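Local coordinates for protein phosphotriesterase, putative (Deinococcus radiodurans, PDB 4J35) that probably hydrolyses lactones with a two-metal centre and, in this engineered form, is directed at the hydrolysis of organophosphates, at residues A212-T217 and V222-D227; S245-L250 and D257-S262. The protein carries 7 engineered substitutions. All coordinates share one frame; numbering follows the deposited sequence.

How the interactions relate
Interactions 1 and 2 belong to adjacent beta-alpha units of one TIM-barrel wall, their centres about 8 Å apart. In chain order, helix 211-218 packs on strand 223-226 (interaction 1); that strand leads into helix 240-251, which packs on strand 259-261 (interaction 2). The two strands are parallel neighbours in one sheet, probably joined by hydrogen bonds from Ile224 N to Arg258 O at 2.9 Å and from Phe226 N to Leu260 O at 3.0 Å. The helices meet too, His214 touching Val246 and Leu250, while Leu247 reaches Phe226. Asp227, at the end of interaction 1, hydrogen-bonds through OD1 to ND1 of the metal ligand His204, and the ligand Asp264 follows just after interaction 2.

Interaction 1 of 2, residues A212-T217 and V222-D227; sequences AYHRET and VSIAFD
His214 lays the CD2 corner of its imidazole against the end of Phe226, CD2 to CZ 3.6 Å, while the methyl CD1 of Ile224 sits at the imidazole edge, near the ring plane, 3.9 Å from His214 CD2. Helix 211-218 here covers strand 223-226, the strand that follows it in a beta-alpha-beta unit of the phosphotriesterase TIM barrel; the two short axes run roughly antiparallel, with a closest approach of 9.3 Å. The His214 and Phe226 planes lie only 20° apart, but the rings are slid so far that they barely overlap, with centroids 5.3 Å apart. Both imidazole nitrogens are engaged by backbone oxygens, ND1 by Asp210 and NE2 by Met205, which should fix the rotation of this buried ring. Ile224 places CG1 between its backbone N and carbonyl carbon (chi1 58°), which carries CD1 to the imidazole and leaves CG2 for the threonine one helical turn further on. There Thr217 CG2 touches two methyls at once, 3.8 Å from Ile224 CG2 in the strand and 3.9 Å from Val222 CG2 just before it. The same Val222 methyl also touches the carbonyl oxygen of Thr217. Beyond the contact, Val222 meets Ala187 of helix 183-192 and Ile200 and Ile202 of the preceding strand. A serine at Thr217 would probably leave a gap over the CG2 methyls of Ile224 and Val222, since the threonine CG2 makes the side-chain contacts to both. The threonine hydroxyl turns back to its own helix instead: OG1 donates to Tyr213 O at 3.1 Å, tilted 25° from the carbonyl plane, and Thr217 N reaches that same oxygen from the opposite face.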
loop_
_atom_site.group_PDB
_atom_site.type_symbol
_atom_site.label_atom_id
_atom_site.label_comp_id
_atom_site.label_asym_id
_atom_site.label_seq_id
_atom_site.Cartn_x
_atom_site.Cartn_y
_atom_site.Cartn_z
ATOM N N ALA A 212 4.304 21.896 0.375
ATOM C CA ALA A 212 4.352 22.275 1.798
ATOM C C ALA A 212 3.638 21.217 2.634
ATOM O O ALA A 212 3.991 20.986 3.785
ATOM C CB ALA A 212 3.725 23.640 2.030
ATOM N N TYR A 213 2.646 20.567 2.033
ATOM C CA TYR A 213 1.886 19.504 2.694
ATOM C C TYR A 213 2.788 18.292 2.905
ATOM O O TYR A 213 2.787 17.686 3.965
ATOM C CB TYR A 213 0.674 19.170 1.831
ATOM C CG TYR A 213 -0.120 17.938 2.208
ATOM C CD1 TYR A 213 -1.067 17.972 3.229
ATOM C CD2 TYR A 213 0.053 16.753 1.515
ATOM C CE1 TYR A 213 -1.811 16.844 3.548
ATOM C CE2 TYR A 213 -0.693 15.622 1.819
ATOM C CZ TYR A 213 -1.614 15.671 2.837
ATOM O OH TYR A 213 -2.345 14.538 3.119
ATOM N N HIS A 214 3.581 17.954 1.887
ATOM C CA HIS A 214 4.566 16.882 2.009
ATOM C C HIS A 214 5.653 17.204 3.036
ATOM O O HIS A 214 6.067 16.356 3.815
ATOM C CB HIS A 214 5.219 16.615 0.656
ATOM C CG HIS A 214 4.232 16.321 -0.420
ATOM N ND1 HIS A 214 3.472 17.305 -1.009
ATOM C CD2 HIS A 214 3.838 15.152 -0.980
ATOM C CE1 HIS A 214 2.654 16.758 -1.890
ATOM N NE2 HIS A 214 2.849 15.454 -1.881
ATOM N N ARG A 215 6.173 18.414 2.985
ATOM C CA ARG A 215 7.267 18.780 3.892
ATOM C C ARG A 215 6.796 18.691 5.340
ATOM O O ARG A 215 7.493 18.207 6.232
ATOM C CB ARG A 215 7.740 20.180 3.564
ATOM C CG ARG A 215 8.589 20.214 2.295
ATOM C CD ARG A 215 9.250 21.536 2.094
ATOM N NE ARG A 215 8.335 22.489 1.505
ATOM C CZ ARG A 215 8.425 22.967 0.275
ATOM N NH1 ARG A 215 9.403 22.595 -0.548
ATOM N NH2 ARG A 215 7.495 23.822 -0.137
ATOM N N GLU A 216 5.574 19.116 5.563
ATOM C CA GLU A 216 5.025 18.999 6.905
ATOM C C GLU A 216 4.926 17.555 7.408
ATOM O O GLU A 216 5.201 17.272 8.560
ATOM C CB GLU A 216 3.654 19.635 6.976
ATOM C CG GLU A 216 3.139 19.665 8.374
ATOM C CD GLU A 216 1.794 20.335 8.480
ATOM O OE1 GLU A 216 1.327 20.868 7.454
ATOM O OE2 GLU A 216 1.225 20.325 9.599
ATOM N N THR A 217 4.509 16.630 6.547
ATOM C CA THR A 217 4.471 15.241 6.926
ATOM C C THR A 217 5.857 14.698 7.230
ATOM O O THR A 217 6.038 13.952 8.221
ATOM C CB THR A 217 3.813 14.378 5.738
ATOM O OG1 THR A 217 2.568 14.970 5.381
ATOM C CG2 THR A 217 3.551 12.979 6.190
ATOM N N VAL A 222 8.811 10.299 9.186
ATOM C CA VAL A 222 8.222 9.201 8.441
ATOM C C VAL A 222 8.627 9.289 6.984
ATOM O O VAL A 222 9.150 10.296 6.506
ATOM C CB VAL A 222 6.655 9.144 8.540
ATOM C CG1 VAL A 222 6.195 8.938 10.024
ATOM C CG2 VAL A 222 6.000 10.411 7.923
ATOM N N SER A 223 8.358 8.209 6.266
ATOM C CA SER A 223 8.456 8.267 4.820
ATOM C C SER A 223 7.085 8.491 4.155
ATOM O O SER A 223 6.027 8.339 4.775
ATOM C CB SER A 223 9.068 6.969 4.347
ATOM O OG SER A 223 10.372 6.818 4.857
ATOM N N ILE A 224 7.093 8.848 2.859
ATOM C CA ILE A 224 5.852 9.135 2.201
ATOM C C ILE A 224 5.932 8.489 0.849
ATOM O O ILE A 224 7.025 8.416 0.299
ATOM C CB ILE A 224 5.602 10.643 2.071
ATOM C CG1 ILE A 224 6.690 11.342 1.313
ATOM C CG2 ILE A 224 5.537 11.260 3.485
ATOM C CD1 ILE A 224 6.302 12.788 0.891
ATOM N N ALA A 225 4.783 8.027 0.386
ATOM C CA ALA A 225 4.737 7.336 -0.926
ATOM C C ALA A 225 3.872 8.098 -1.886
ATOM O O ALA A 225 2.730 8.444 -1.584
ATOM C CB ALA A 225 4.177 5.988 -0.742
ATOM N N PHE A 226 4.416 8.274 -3.088
ATOM C CA PHE A 226 3.685 8.698 -4.254
ATOM C C PHE A 226 3.306 7.358 -4.869
ATOM O O PHE A 226 4.080 6.791 -5.657
ATOM C CB PHE A 226 4.632 9.499 -5.167
ATOM C CG PHE A 226 4.931 10.901 -4.662
ATOM C CD1 PHE A 226 5.565 11.113 -3.454
ATOM C CD2 PHE A 226 4.568 11.999 -5.423
ATOM C CE1 PHE A 226 5.829 12.389 -3.031
ATOM C CE2 PHE A 226 4.813 13.257 -5.008
ATOM C CZ PHE A 226 5.441 13.470 -3.794
ATOM N N ASP A 227 2.169 6.800 -4.444
ATOM C CA ASP A 227 1.914 5.410 -4.741
ATOM C C ASP A 227 0.679 5.138 -5.604
ATOM O O ASP A 227 0.226 4.000 -5.661
ATOM C CB ASP A 227 1.864 4.590 -3.468
ATOM C CG ASP A 227 0.863 5.138 -2.458
ATOM O OD1 ASP A 227 0.013 5.955 -2.846
ATOM O OD2 ASP A 227 0.957 4.786 -1.266
#

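Interaction 2 of 2, residues S245-L250 and D257-S262; sequences SVLTTL and DRLLLS
Leu247 makes the first contact along helix 240-251, splitting its two methyls between Leu259 and Leu261 of the strand. Two residues earlier, Ser245 serves the helix itself: its carbonyl oxygen accepts from Thr249 OG1 at 3.0 Å, the donor tilted 23° from the carbonyl plane, and receives a weak bond from Thr249 N. At Leu247 the chain leaves CA with CG anti to the backbone N (chi1 -164°), which sends the fork toward the strand. Its CD1 stands 4.0 Å from Leu259 CD1, the two side chains running past one another head to tail, whereas CD2 meets Leu261 CD2 at 3.9 Å. Leu261 CD2 also lies 4.2 Å from Leu247 CD1, and this one methyl therefore faces both ends of the fork. The setting is a beta-alpha-beta unit of the TIM barrel: helix 240-251 follows strand 223-226 and packs over strand 259-261, the two short axes running at 147° and coming within 10.8 Å. Around the leucines, Leu300 of helix 291-303 touches Leu247, Ile292 and Leu297 reach Leu261, and Met313 of helix 307-322 touches Leu259. Leu259 also meets Ile224 of the neighbouring strand, and its carbonyl oxygen accepts a hydrogen bond from Asn317 ND2. Thr248 faces away from the strand. With Leu250 the helix returns to it. The CB of Leu250 is 4.2 Å from Leu259 CD1, and its CD1 lies across Leu259 CD2 at 4.0 Å, while on the helix side Leu250 also rests against Arg215 of helix 211-218.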
loop_
_atom_site.group_PDB
_atom_site.type_symbol
_atom_site.label_atom_id
_atom_site.label_comp_id
_atom_site.label_asym_id
_atom_site.label_seq_id
_atom_site.Cartn_x
_atom_site.Cartn_y
_atom_site.Cartn_z
ATOM N N SER A 245 6.561 16.816 -10.728
ATOM C CA SER A 245 6.962 18.168 -10.408
ATOM C C SER A 245 7.186 18.293 -8.886
ATOM O O SER A 245 8.198 18.849 -8.455
ATOM C CB SER A 245 5.892 19.153 -10.885
ATOM O OG SER A 245 6.285 20.492 -10.634
ATOM N N VAL A 246 6.269 17.756 -8.076
ATOM C CA VAL A 246 6.413 17.834 -6.609
ATOM C C VAL A 246 7.575 16.963 -6.198
ATOM O O VAL A 246 8.419 17.356 -5.394
ATOM C CB VAL A 246 5.150 17.367 -5.857
ATOM C CG1 VAL A 246 5.356 17.436 -4.331
ATOM C CG2 VAL A 246 3.965 18.206 -6.244
ATOM N N LEU A 247 7.657 15.781 -6.789
ATOM C CA LEU A 247 8.734 14.861 -6.449
ATOM C C LEU A 247 10.128 15.446 -6.702
ATOM O O LEU A 247 11.046 15.264 -5.891
ATOM C CB LEU A 247 8.594 13.581 -7.250
ATOM C CG LEU A 247 9.387 12.383 -6.751
ATOM C CD1 LEU A 247 8.769 11.808 -5.449
ATOM C CD2 LEU A 247 9.388 11.331 -7.855
ATOM N N THR A 248 10.310 16.111 -7.842
ATOM C CA THR A 248 11.640 16.611 -8.194
ATOM C C THR A 248 12.043 17.711 -7.199
ATOM O O THR A 248 13.200 17.803 -6.810
ATOM C CB THR A 248 11.745 17.096 -9.657
ATOM O OG1 THR A 248 10.737 18.076 -9.943
ATOM C CG2 THR A 248 11.564 15.914 -10.587
ATOM N N THR A 249 11.070 18.527 -6.814
ATOM C CA THR A 249 11.253 19.532 -5.781
ATOM C C THR A 249 11.759 18.916 -4.485
ATOM O O THR A 249 12.680 19.453 -3.834
ATOM C CB THR A 249 9.927 20.221 -5.486
ATOM O OG1 THR A 249 9.485 20.904 -6.660
ATOM C CG2 THR A 249 10.052 21.210 -4.326
ATOM N N LEU A 250 11.137 17.813 -4.079
ATOM C CA LEU A 250 11.433 17.214 -2.771
ATOM C C LEU A 250 12.778 16.512 -2.836
ATOM O O LEU A 250 13.573 16.565 -1.916
ATOM C CB LEU A 250 10.336 16.239 -2.343
ATOM C CG LEU A 250 8.975 16.842 -2.010
ATOM C CD1 LEU A 250 7.977 15.770 -1.747
ATOM C CD2 LEU A 250 9.109 17.695 -0.703
ATOM N N ASP A 257 15.774 9.801 0.777
ATOM C CA ASP A 257 15.719 8.599 1.607
ATOM C C ASP A 257 14.393 8.505 2.395
ATOM O O ASP A 257 14.239 7.621 3.217
ATOM C CB ASP A 257 16.932 8.439 2.536
ATOM C CG ASP A 257 17.073 9.576 3.504
ATOM O OD1 ASP A 257 16.344 10.574 3.302
ATOM O OD2 ASP A 257 17.916 9.487 4.439
ATOM N N ARG A 258 13.453 9.401 2.122
ATOM C CA ARG A 258 12.110 9.287 2.688
ATOM C C ARG A 258 10.966 9.225 1.663
ATOM O O ARG A 258 9.800 9.327 2.042
ATOM C CB ARG A 258 11.850 10.453 3.626
ATOM C CG ARG A 258 12.943 10.584 4.694
ATOM C CD ARG A 258 12.810 9.510 5.753
ATOM N NE ARG A 258 14.074 9.261 6.453
ATOM C CZ ARG A 258 14.477 9.897 7.553
ATOM N NH1 ARG A 258 13.720 10.831 8.120
ATOM N NH2 ARG A 258 15.647 9.590 8.097
ATOM N N LEU A 259 11.309 9.047 0.374
ATOM C CA LEU A 259 10.304 9.021 -0.689
ATOM C C LEU A 259 10.228 7.639 -1.324
ATOM O O LEU A 259 11.273 7.034 -1.618
ATOM C CB LEU A 259 10.663 10.016 -1.803
ATOM C CG LEU A 259 10.853 11.482 -1.386
ATOM C CD1 LEU A 259 11.504 12.251 -2.513
ATOM C CD2 LEU A 259 9.514 12.131 -0.977
ATOM N N LEU A 260 9.003 7.149 -1.528
ATOM C CA LEU A 260 8.805 5.870 -2.196
ATOM C C LEU A 260 7.795 6.006 -3.328
ATOM O O LEU A 260 7.053 6.971 -3.396
ATOM C CB LEU A 260 8.357 4.800 -1.201
ATOM C CG LEU A 260 9.460 4.408 -0.220
ATOM C CD1 LEU A 260 9.345 5.228 1.095
ATOM C CD2 LEU A 260 9.413 2.921 0.051
ATOM N N LEU A 261 7.781 5.012 -4.209
ATOM C CA LEU A 261 7.051 5.110 -5.491
ATOM C C LEU A 261 6.254 3.837 -5.774
ATOM O O LEU A 261 6.785 2.749 -5.669
ATOM C CB LEU A 261 8.034 5.314 -6.644
ATOM C CG LEU A 261 9.017 6.485 -6.562
ATOM C CD1 LEU A 261 10.040 6.363 -7.722
ATOM C CD2 LEU A 261 8.319 7.828 -6.623
ATOM N N SER A 262 4.970 3.974 -6.101
ATOM C CA SER A 262 4.156 2.801 -6.474
ATOM C C SER A 262 2.964 3.209 -7.313
ATOM O O SER A 262 2.808 4.395 -7.609
ATOM C CB SER A 262 3.693 2.035 -5.260
ATOM O OG SER A 262 4.028 0.682 -5.402
#